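Dye type peroxidase A (Streptomyces lividans 1326, PDB 6GZW) is a haem peroxidase of the dye-decolourising family, probably using hydrogen peroxide, activated at its haem iron, to oxidise dyes and other substrates. Local coordinates at residues W53-T56 and A57-L60; E266-L269 and E270-D273; G367-V370 and G371-L374. One frame throughout, in Å; residues are numbered along the deposited sequence.

In the fold
Contact 1 comes first along the chain: 53-56 and 57-60 are successive turns of helix 43-61, in the N-terminal Dyp-type half. Contact 2 (266-269 with 270-273) follows in the long loop between helices 238-245 and 285-288, a tight bend on the haem side of the chain's centre. Contact 3 (367-370 with 371-374) is the turn that starts C-terminal helix 372-375, after strand 350-360. The three lie in series, none nested or crossed. Contacts 1 and 3 meet: S54 OG bonds V370 N at 2.9 Å, tying the C-terminal segment to helix 43-61. The centre of contact 2 is about 49 Å from that of contact 1 and about 48 Å from that of contact 3.

Contact 1: W53-T56 and A57-L60; sequences WSDT and ARRL
R59 reaches back one helical turn to D55. R59 CB lies 3.7 Å from D55 O, the carbonyl that receives R59 N in the regular helical bond. CG slides closer to that oxygen, and R59 CD is equally far from D55 O and D55 OD2. The chain runs extended from CG to NE (chi2 166°), which carries the guanidinium out to the carboxylate. There R59 NE gives D55 OD2 a nearly straight bond of 2.9 Å; the oxygen lies in the guanidinium plane, yet is approached from above the plane of its own carboxylate. R59 NH2 adds only a weak 3.5 Å bond to D55 OD2, and water 1 donates to this oxygen from 2.7 Å.

The other carboxylate oxygen serves R58: D55 OD1 takes R58 NH2 at 3.2 Å on its syn side, while water 2 links OD1 to R58 NE. Bends at chi2 and chi3 fold the R58 chain alongside D55, and R58 NH2 comes to rest 3.5 Å above the centre of the R59 guanidinium. Two arginines on one carboxylate would probably keep D55 ionised.

The inward side of these turns is different. T56 CG2 meets L60 CD2 at 4.1 Å, both side chains pointing the same way, and L60 also touches H140 and A141 of helix 135-149. T56 OG1 bonds D148 and R52 O, W53 NE1 bonds I145 O, and A57 rests on V84 and F86 of strand 83-89. The whole is an i to i+3 and i to i+4 salt-bridge network on the outer side of an amphipathic helix, here one that packs against the antiparallel sheet of the ferredoxin-like, dimeric alpha+beta barrel fold of Dyp-type peroxidases.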
ATOM      1  N   TRP A  53      16.487 -18.346  -1.596  1.00 14.04           N
ATOM      2  CA  TRP A  53      15.889 -17.087  -2.010  1.00 13.54           C
ATOM      3  C   TRP A  53      15.855 -16.973  -3.529  1.00 13.25           C
ATOM      4  O   TRP A  53      14.863 -16.528  -4.086  1.00 13.20           O
ATOM      5  CB  TRP A  53      16.661 -15.886  -1.446  1.00 12.55           C
ATOM      6  CG  TRP A  53      16.268 -15.452  -0.089  1.00 12.32           C
ATOM      7  CD1 TRP A  53      15.163 -15.834   0.635  1.00 12.25           C
ATOM      8  CD2 TRP A  53      16.926 -14.462   0.690  1.00 11.82           C
ATOM      9  NE1 TRP A  53      15.134 -15.165   1.837  1.00 11.93           N
ATOM     10  CE2 TRP A  53      16.194 -14.315   1.899  1.00 11.56           C
ATOM     11  CE3 TRP A  53      18.085 -13.708   0.515  1.00 11.90           C
ATOM     12  CZ2 TRP A  53      16.577 -13.428   2.893  1.00 11.65           C
ATOM     13  CZ3 TRP A  53      18.461 -12.837   1.510  1.00 11.87           C
ATOM     14  CH2 TRP A  53      17.696 -12.679   2.665  1.00 11.78           C
ATOM     15  N   SER A  54      16.945 -17.378  -4.183  1.00 14.13           N
ATOM     16  CA  SER A  54      17.010 -17.315  -5.650  1.00 14.47           C
ATOM     17  C   SER A  54      16.001 -18.235  -6.317  1.00 14.12           C
ATOM     18  O   SER A  54      15.377 -17.868  -7.278  1.00 14.02           O
ATOM     19  CB  SER A  54      18.425 -17.626  -6.148  1.00 13.87           C
ATOM     20  OG  SER A  54      19.397 -16.718  -5.637  1.00 14.31           O
ATOM     21  N   ASP A  55      15.818 -19.453  -5.788  1.00 14.87           N
ATOM     22  CA  ASP A  55      14.816 -20.365  -6.310  1.00 15.73           C
ATOM     23  C   ASP A  55      13.381 -19.837  -6.117  1.00 14.24           C
ATOM     24  O   ASP A  55      12.553 -19.910  -7.016  1.00 13.71           O
ATOM     25  CB  ASP A  55      14.998 -21.736  -5.642  1.00 18.20           C
ATOM     26  CG  ASP A  55      14.043 -22.798  -6.199  1.00 20.11           C
ATOM     27  OD1 ASP A  55      14.203 -23.179  -7.368  1.00 24.10           O
ATOM     28  OD2 ASP A  55      13.139 -23.236  -5.461  1.00 22.37           O
ATOM     29  N   THR A  56      13.115 -19.247  -4.954  1.00 13.86           N
ATOM     30  CA  THR A  56      11.834 -18.589  -4.673  1.00 13.59           C
ATOM     31  C   THR A  56      11.618 -17.428  -5.655  1.00 13.70           C
ATOM     32  O   THR A  56      10.560 -17.331  -6.252  1.00 14.05           O
ATOM     33  CB  THR A  56      11.773 -18.140  -3.194  1.00 13.95           C
ATOM     34  OG1 THR A  56      11.800 -19.318  -2.386  1.00 15.52           O
ATOM     35  CG2 THR A  56      10.515 -17.299  -2.855  1.00 14.31           C
ATOM     36  N   ALA A  57      12.616 -16.576  -5.828  1.00 13.37           N
ATOM     37  CA  ALA A  57      12.477 -15.479  -6.764  1.00 13.35           C
ATOM     38  C   ALA A  57      12.178 -15.962  -8.192  1.00 12.88           C
ATOM     39  O   ALA A  57      11.288 -15.441  -8.856  1.00 12.51           O
ATOM     40  CB  ALA A  57      13.727 -14.623  -6.773  1.00 12.79           C
ATOM     41  N   ARG A  58      12.943 -16.959  -8.663  1.00 12.71           N
ATOM     42  CA  ARG A  58      12.763 -17.518  -9.993  1.00 13.90           C
ATOM     43  C   ARG A  58      11.337 -17.998 -10.211  1.00 12.95           C
ATOM     44  O   ARG A  58      10.676 -17.626 -11.183  1.00 12.58           O
ATOM     45  CB  ARG A  58      13.762 -18.652 -10.239  1.00 15.63           C
ATOM     46  CG  ARG A  58      13.896 -19.095 -11.697  1.00 18.06           C
ATOM     47  CD  ARG A  58      13.050 -20.294 -12.068  1.00 21.03           C
ATOM     48  NE  ARG A  58      13.230 -21.415 -11.141  1.00 22.38           N
ATOM     49  CZ  ARG A  58      12.410 -22.454 -11.049  1.00 22.98           C
ATOM     50  NH1 ARG A  58      11.340 -22.556 -11.842  1.00 23.66           N
ATOM     51  NH2 ARG A  58      12.643 -23.373 -10.132  1.00 22.36           N
ATOM     52  N   ARG A  59      10.816 -18.803  -9.274  1.00 12.68           N
ATOM     53  CA  ARG A  59       9.458 -19.306  -9.426  1.00 13.03           C
ATOM     54  C   ARG A  59       8.445 -18.195  -9.411  1.00 11.61           C
ATOM     55  O   ARG A  59       7.566 -18.114 -10.297  1.00 11.81           O
ATOM     56  CB  ARG A  59       9.105 -20.285  -8.304  1.00 13.10           C
ATOM     57  CG  ARG A  59       9.864 -21.612  -8.320  1.00 13.71           C
ATOM     58  CD  ARG A  59       9.725 -22.402  -7.005  1.00 13.93           C
ATOM     59  NE  ARG A  59      10.688 -23.503  -6.947  1.00 14.72           N
ATOM     60  CZ  ARG A  59      10.549 -24.687  -7.560  1.00 14.50           C
ATOM     61  NH1 ARG A  59       9.455 -25.013  -8.246  1.00 14.21           N
ATOM     62  NH2 ARG A  59      11.543 -25.569  -7.482  1.00 15.08           N
ATOM     63  N   LEU A  60       8.535 -17.347  -8.384  1.00 11.88           N
ATOM     64  CA  LEU A  60       7.499 -16.331  -8.195  1.00 11.86           C
ATOM     65  C   LEU A  60       7.489 -15.299  -9.319  1.00 11.94           C
ATOM     66  O   LEU A  60       6.424 -14.867  -9.751  1.00 11.13           O
ATOM     67  CB  LEU A  60       7.636 -15.664  -6.827  1.00 11.73           C
ATOM     68  CG  LEU A  60       6.854 -16.365  -5.709  1.00 11.78           C
ATOM     69  CD1 LEU A  60       7.134 -17.859  -5.570  1.00 11.40           C
ATOM     70  CD2 LEU A  60       7.153 -15.651  -4.415  1.00 12.04           C
TER
HETATM   71  O   HOH W   1      13.692 -25.851  -4.896  1.00 23.44           O
HETATM   72  O   HOH W   2      15.822 -21.689  -9.492  1.00 30.41           O

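Contact 2: E266-L269 and E270-D273; sequences EMDL and EKTD
The carboxylate of D268 has K271 CB over one face, 3.7 Å from D268 CG, and E270 N beyond its OD1 edge, nearly in line with the CG-OD1 bond. E270 N to D268 OD1 measures 3.0 Å, the bond that defines an Asx turn, here in the long loop before helix 285-288. K271 N approaches D268 OD1 as well, but from the face that K271 CB covers; that 3.1 Å bond is strongly bent (123°) and weak. With CG anti to the backbone N (chi1 -177°), the carboxylate stands beside its own carbonyl carbon, where OD1 faces the amides of E270 and K271.

K271 crosses D268 at about a right angle and runs on, extended, to S256 O, so its ammonium does not pair with D268. E270 OE1 stands 4.3 Å from D268 OD1, a proximity of like charges that the two amides at OD1 probably ease.

The end of the L269 side chain leads away from this bend, toward Q293, about 8 Å from the haem, and L269 O is bonded by R287. Two waters brace the bend: water 4 joins L269 N to E270 OE1, and water 3 donates to both D268 O and K271 O, the latter at 2.9 Å.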
ATOM      1  N   GLU A 266      15.664  20.996 -22.640  1.00 14.23           N
ATOM      2  CA  GLU A 266      16.944  21.141 -21.943  1.00 14.96           C
ATOM      3  C   GLU A 266      16.911  22.400 -21.054  1.00 15.33           C
ATOM      4  O   GLU A 266      16.424  23.476 -21.469  1.00 16.09           O
ATOM      5  CB  GLU A 266      18.107  21.234 -22.952  1.00 15.84           C
ATOM      6  CG  GLU A 266      18.487  19.915 -23.627  1.00 16.49           C
ATOM      7  CD  GLU A 266      19.054  18.880 -22.686  1.00 17.45           C
ATOM      8  OE1 GLU A 266      19.585  19.233 -21.604  1.00 18.71           O
ATOM      9  OE2 GLU A 266      18.959  17.694 -23.035  1.00 20.63           O
ATOM     10  N   MET A 267      17.399  22.263 -19.825  1.00 14.61           N
ATOM     11  CA  MET A 267      17.459  23.362 -18.856  1.00 16.04           C
ATOM     12  C   MET A 267      18.541  24.357 -19.286  1.00 16.07           C
ATOM     13  O   MET A 267      19.604  23.945 -19.748  1.00 16.53           O
ATOM     14  CB  MET A 267      17.816  22.817 -17.477  1.00 16.16           C
ATOM     15  CG  MET A 267      17.653  23.799 -16.335  1.00 17.16           C
ATOM     16  SD  MET A 267      18.110  23.072 -14.728  1.00 16.33           S
ATOM     17  CE  MET A 267      16.505  22.373 -14.316  1.00 16.43           C
ATOM     18  N   ASP A 268      18.243  25.649 -19.151  1.00 17.20           N
ATOM     19  CA  ASP A 268      19.225  26.689 -19.393  1.00 17.41           C
ATOM     20  C   ASP A 268      19.661  27.249 -18.025  1.00 17.13           C
ATOM     21  O   ASP A 268      18.914  27.955 -17.358  1.00 16.28           O
ATOM     22  CB  ASP A 268      18.618  27.772 -20.284  1.00 18.26           C
ATOM     23  CG  ASP A 268      19.610  28.854 -20.649  1.00 19.12           C
ATOM     24  OD1 ASP A 268      20.608  29.038 -19.933  1.00 19.31           O
ATOM     25  OD2 ASP A 268      19.353  29.543 -21.652  1.00 22.73           O
ATOM     26  N   LEU A 269      20.880  26.906 -17.643  1.00 18.19           N
ATOM     27  CA  LEU A 269      21.430  27.201 -16.326  1.00 19.01           C
ATOM     28  C   LEU A 269      21.927  28.644 -16.199  1.00 19.89           C
ATOM     29  O   LEU A 269      22.217  29.094 -15.092  1.00 18.44           O
ATOM     30  CB  LEU A 269      22.569  26.252 -16.031  1.00 20.04           C
ATOM     31  CG  LEU A 269      22.190  24.770 -15.960  1.00 21.52           C
ATOM     32  CD1 LEU A 269      23.433  23.890 -16.035  1.00 22.51           C
ATOM     33  CD2 LEU A 269      21.426  24.489 -14.691  1.00 21.57           C
ATOM     34  N   GLU A 270      22.069  29.343 -17.321  1.00 19.69           N
ATOM     35  CA  GLU A 270      22.544  30.744 -17.300  1.00 22.01           C
ATOM     36  C   GLU A 270      21.432  31.782 -17.459  1.00 22.10           C
ATOM     37  O   GLU A 270      21.673  32.978 -17.209  1.00 22.34           O
ATOM     38  CB  GLU A 270      23.634  30.959 -18.368  1.00 23.40           C
ATOM     39  CG  GLU A 270      25.015  30.410 -18.004  1.00 24.52           C
ATOM     40  CD  GLU A 270      25.139  28.905 -18.120  0.50 25.00           C
ATOM     41  OE1 GLU A 270      24.774  28.353 -19.178  0.50 25.91           O
ATOM     42  OE2 GLU A 270      25.627  28.269 -17.155  0.50 26.90           O
ATOM     43  N   LYS A 271      20.231  31.360 -17.846  1.00 21.11           N
ATOM     44  CA  LYS A 271      19.147  32.291 -18.174  1.00 21.77           C
ATOM     45  C   LYS A 271      18.741  33.108 -16.971  1.00 22.64           C
ATOM     46  O   LYS A 271      18.516  32.561 -15.878  1.00 20.59           O
ATOM     47  CB  LYS A 271      17.921  31.572 -18.697  1.00 23.14           C
ATOM     48  CG  LYS A 271      16.887  32.503 -19.302  1.00 24.32           C
ATOM     49  CD  LYS A 271      15.789  31.714 -19.996  1.00 25.98           C
ATOM     50  CE  LYS A 271      14.771  32.615 -20.661  1.00 26.06           C
ATOM     51  NZ  LYS A 271      13.476  31.908 -20.838  1.00 25.81           N
ATOM     52  N   THR A 272      18.650  34.424 -17.183  1.00 23.35           N
ATOM     53  CA  THR A 272      18.161  35.358 -16.170  1.00 24.75           C
ATOM     54  C   THR A 272      16.885  36.050 -16.601  1.00 25.49           C
ATOM     55  O   THR A 272      16.508  36.043 -17.779  1.00 26.23           O
ATOM     56  CB  THR A 272      19.230  36.422 -15.835  1.00 26.74           C
ATOM     57  OG1 THR A 272      19.587  37.143 -17.026  1.00 26.83           O
ATOM     58  CG2 THR A 272      20.479  35.753 -15.278  1.00 26.16           C
ATOM     59  N   ASP A 273      16.204  36.618 -15.613  1.00 26.03           N
ATOM     60  CA  ASP A 273      14.994  37.401 -15.812  1.00 26.89           C
ATOM     61  C   ASP A 273      15.399  38.855 -16.082  1.00 28.16           C
ATOM     62  O   ASP A 273      16.585  39.140 -16.247  1.00 28.52           O
ATOM     63  CB  ASP A 273      14.017  37.253 -14.608  1.00 27.92           C
ATOM     64  CG  ASP A 273      14.573  37.779 -13.255  1.00 26.86           C
ATOM     65  OD1 ASP A 273      15.562  38.534 -13.184  1.00 25.85           O
ATOM     66  OD2 ASP A 273      13.994  37.416 -12.205  1.00 26.43           O
TER
HETATM   67  O   HOH W   3      18.604  29.841 -15.030  1.00 18.36           O
HETATM   68  O   HOH W   4      22.731  25.831 -19.571  1.00 22.94           O

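Contact 3: G367-V370 and G371-L374; sequences GEYV and GQRL
Q372 OE1 takes the backbone N of Y369 in a nearly straight bond of 3.2 Å (167°), a side-chain brace across a type II beta turn that runs from Y369 to Q372 and leads into helix 372-375. The backbone bond closes the turn, Q372 N reaching Y369 O at 3.3 Å from above the carbonyl plane. G371, the N-cap residue, has positive phi; a CB there would clash with V370 O.

The Y369 ring lies over the Q372 side chain. Its CG sits in the crowded position between backbone N and carbonyl carbon (chi1 66°), which swings the ring over the glutamine. Q372 CB stands over the centre of the Y369 ring, 3.8 Å from the centroid in a CH-pi contact, and the amide, only 13° from parallel, brings Q372 CD to 3.5 Å from Y369 CE1. The tyrosine also touches A47, L50, R51 and S54 of helix 43-61. With an alanine in place of Y369 the ring face that Q372 packs on would be gone; the glutamine would probably be freer to turn, and a gap would be likely to open toward helix 43-61.

At the outer side E368 and R373 cross at about a right angle. Each has another partner, A365 N for E368 OE1 and E376 for R373 NH2. The salt bridge from R373 NH1 to E368 OE2 is long, 3.5 Å, and weak.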
ATOM      1  N   GLY A 367      20.903 -22.119 -13.866  1.00 32.06           N
ATOM      2  CA  GLY A 367      21.679 -23.044 -13.032  1.00 32.12           C
ATOM      3  C   GLY A 367      22.487 -22.441 -11.890  1.00 33.32           C
ATOM      4  O   GLY A 367      23.284 -23.147 -11.265  1.00 34.59           O
ATOM      5  N   GLU A 368      22.302 -21.142 -11.610  1.00 30.87           N
ATOM      6  CA  GLU A 368      23.040 -20.466 -10.546  1.00 28.93           C
ATOM      7  C   GLU A 368      22.086 -19.784  -9.586  1.00 22.68           C
ATOM      8  O   GLU A 368      20.903 -19.605  -9.879  1.00 24.97           O
ATOM      9  CB  GLU A 368      23.920 -19.338 -11.084  1.00 31.43           C
ATOM     10  CG  GLU A 368      24.957 -19.688 -12.119  1.00 34.47           C
ATOM     11  CD  GLU A 368      25.849 -18.493 -12.419  1.00 35.62           C
ATOM     12  OE1 GLU A 368      25.359 -17.323 -12.354  1.00 36.44           O
ATOM     13  OE2 GLU A 368      27.054 -18.723 -12.676  1.00 34.15           O
ATOM     14  N   TYR A 369      22.663 -19.389  -8.455  1.00 21.37           N
ATOM     15  CA  TYR A 369      22.005 -18.515  -7.486  1.00 19.63           C
ATOM     16  C   TYR A 369      22.722 -17.160  -7.387  1.00 18.87           C
ATOM     17  O   TYR A 369      23.919 -17.025  -7.696  1.00 19.63           O
ATOM     18  CB  TYR A 369      21.881 -19.190  -6.105  1.00 18.98           C
ATOM     19  CG  TYR A 369      23.151 -19.479  -5.330  1.00 18.83           C
ATOM     20  CD1 TYR A 369      23.834 -20.702  -5.479  1.00 18.65           C
ATOM     21  CD2 TYR A 369      23.646 -18.580  -4.398  1.00 18.73           C
ATOM     22  CE1 TYR A 369      24.986 -20.985  -4.732  1.00 20.24           C
ATOM     23  CE2 TYR A 369      24.794 -18.846  -3.651  1.00 19.49           C
ATOM     24  CZ  TYR A 369      25.470 -20.053  -3.809  1.00 19.68           C
ATOM     25  OH  TYR A 369      26.613 -20.296  -3.060  1.00 20.96           O
ATOM     26  N   VAL A 370      21.976 -16.160  -6.915  1.00 17.99           N
ATOM     27  CA  VAL A 370      22.498 -14.805  -6.767  1.00 17.18           C
ATOM     28  C   VAL A 370      23.572 -14.787  -5.675  1.00 17.72           C
ATOM     29  O   VAL A 370      23.360 -15.300  -4.571  1.00 17.30           O
ATOM     30  CB  VAL A 370      21.358 -13.805  -6.435  1.00 17.37           C
ATOM     31  CG1 VAL A 370      21.934 -12.414  -6.179  1.00 17.65           C
ATOM     32  CG2 VAL A 370      20.341 -13.791  -7.569  1.00 17.68           C
ATOM     33  N   GLY A 371      24.733 -14.205  -5.985  1.00 16.82           N
ATOM     34  CA  GLY A 371      25.830 -14.118  -5.031  1.00 16.91           C
ATOM     35  C   GLY A 371      26.706 -15.364  -4.962  1.00 16.85           C
ATOM     36  O   GLY A 371      27.520 -15.496  -4.055  1.00 17.61           O
ATOM     37  N   GLN A 372      26.562 -16.243  -5.940  1.00 18.12           N
ATOM     38  CA  GLN A 372      27.269 -17.526  -5.915  1.00 19.51           C
ATOM     39  C   GLN A 372      28.777 -17.377  -5.976  1.00 21.35           C
ATOM     40  O   GLN A 372      29.488 -18.088  -5.260  1.00 20.46           O
ATOM     41  CB  GLN A 372      26.799 -18.415  -7.038  1.00 20.28           C
ATOM     42  CG  GLN A 372      27.475 -19.783  -7.022  1.00 22.29           C
ATOM     43  CD  GLN A 372      26.694 -20.828  -7.760  1.00 22.86           C
ATOM     44  OE1 GLN A 372      25.609 -20.584  -8.298  1.00 23.16           O
ATOM     45  NE2 GLN A 372      27.263 -22.043  -7.788  1.00 27.09           N
ATOM     46  N   ARG A 373      29.273 -16.424  -6.779  1.00 22.18           N
ATOM     47  CA  ARG A 373      30.726 -16.173  -6.793  1.00 22.33           C
ATOM     48  C   ARG A 373      31.295 -15.679  -5.470  1.00 22.52           C
ATOM     49  O   ARG A 373      32.457 -15.938  -5.156  1.00 23.89           O
ATOM     50  CB  ARG A 373      31.100 -15.190  -7.905  1.00 24.17           C
ATOM     51  CG  ARG A 373      30.972 -15.751  -9.295  1.00 25.27           C
ATOM     52  CD  ARG A 373      31.985 -16.859  -9.555  1.00 25.27           C
ATOM     53  NE  ARG A 373      31.520 -18.191  -9.141  1.00 26.07           N
ATOM     54  CZ  ARG A 373      30.617 -18.935  -9.792  1.00 27.29           C
ATOM     55  NH1 ARG A 373      30.029 -18.489 -10.907  1.00 28.09           N
ATOM     56  NH2 ARG A 373      30.276 -20.137  -9.313  1.00 27.17           N
ATOM     57  N   LEU A 374      30.486 -14.950  -4.698  1.00 19.22           N
ATOM     58  CA  LEU A 374      30.880 -14.540  -3.374  1.00 20.22           C
ATOM     59  C   LEU A 374      30.863 -15.711  -2.390  1.00 20.87           C
ATOM     60  O   LEU A 374      31.776 -15.843  -1.561  1.00 22.72           O
ATOM     61  CB  LEU A 374      29.932 -13.448  -2.833  1.00 19.58           C
ATOM     62  CG  LEU A 374      30.161 -12.996  -1.389  1.00 20.95           C
ATOM     63  CD1 LEU A 374      31.579 -12.487  -1.124  1.00 21.74           C
ATOM     64  CD2 LEU A 374      29.138 -11.929  -1.015  1.00 20.89           C
TER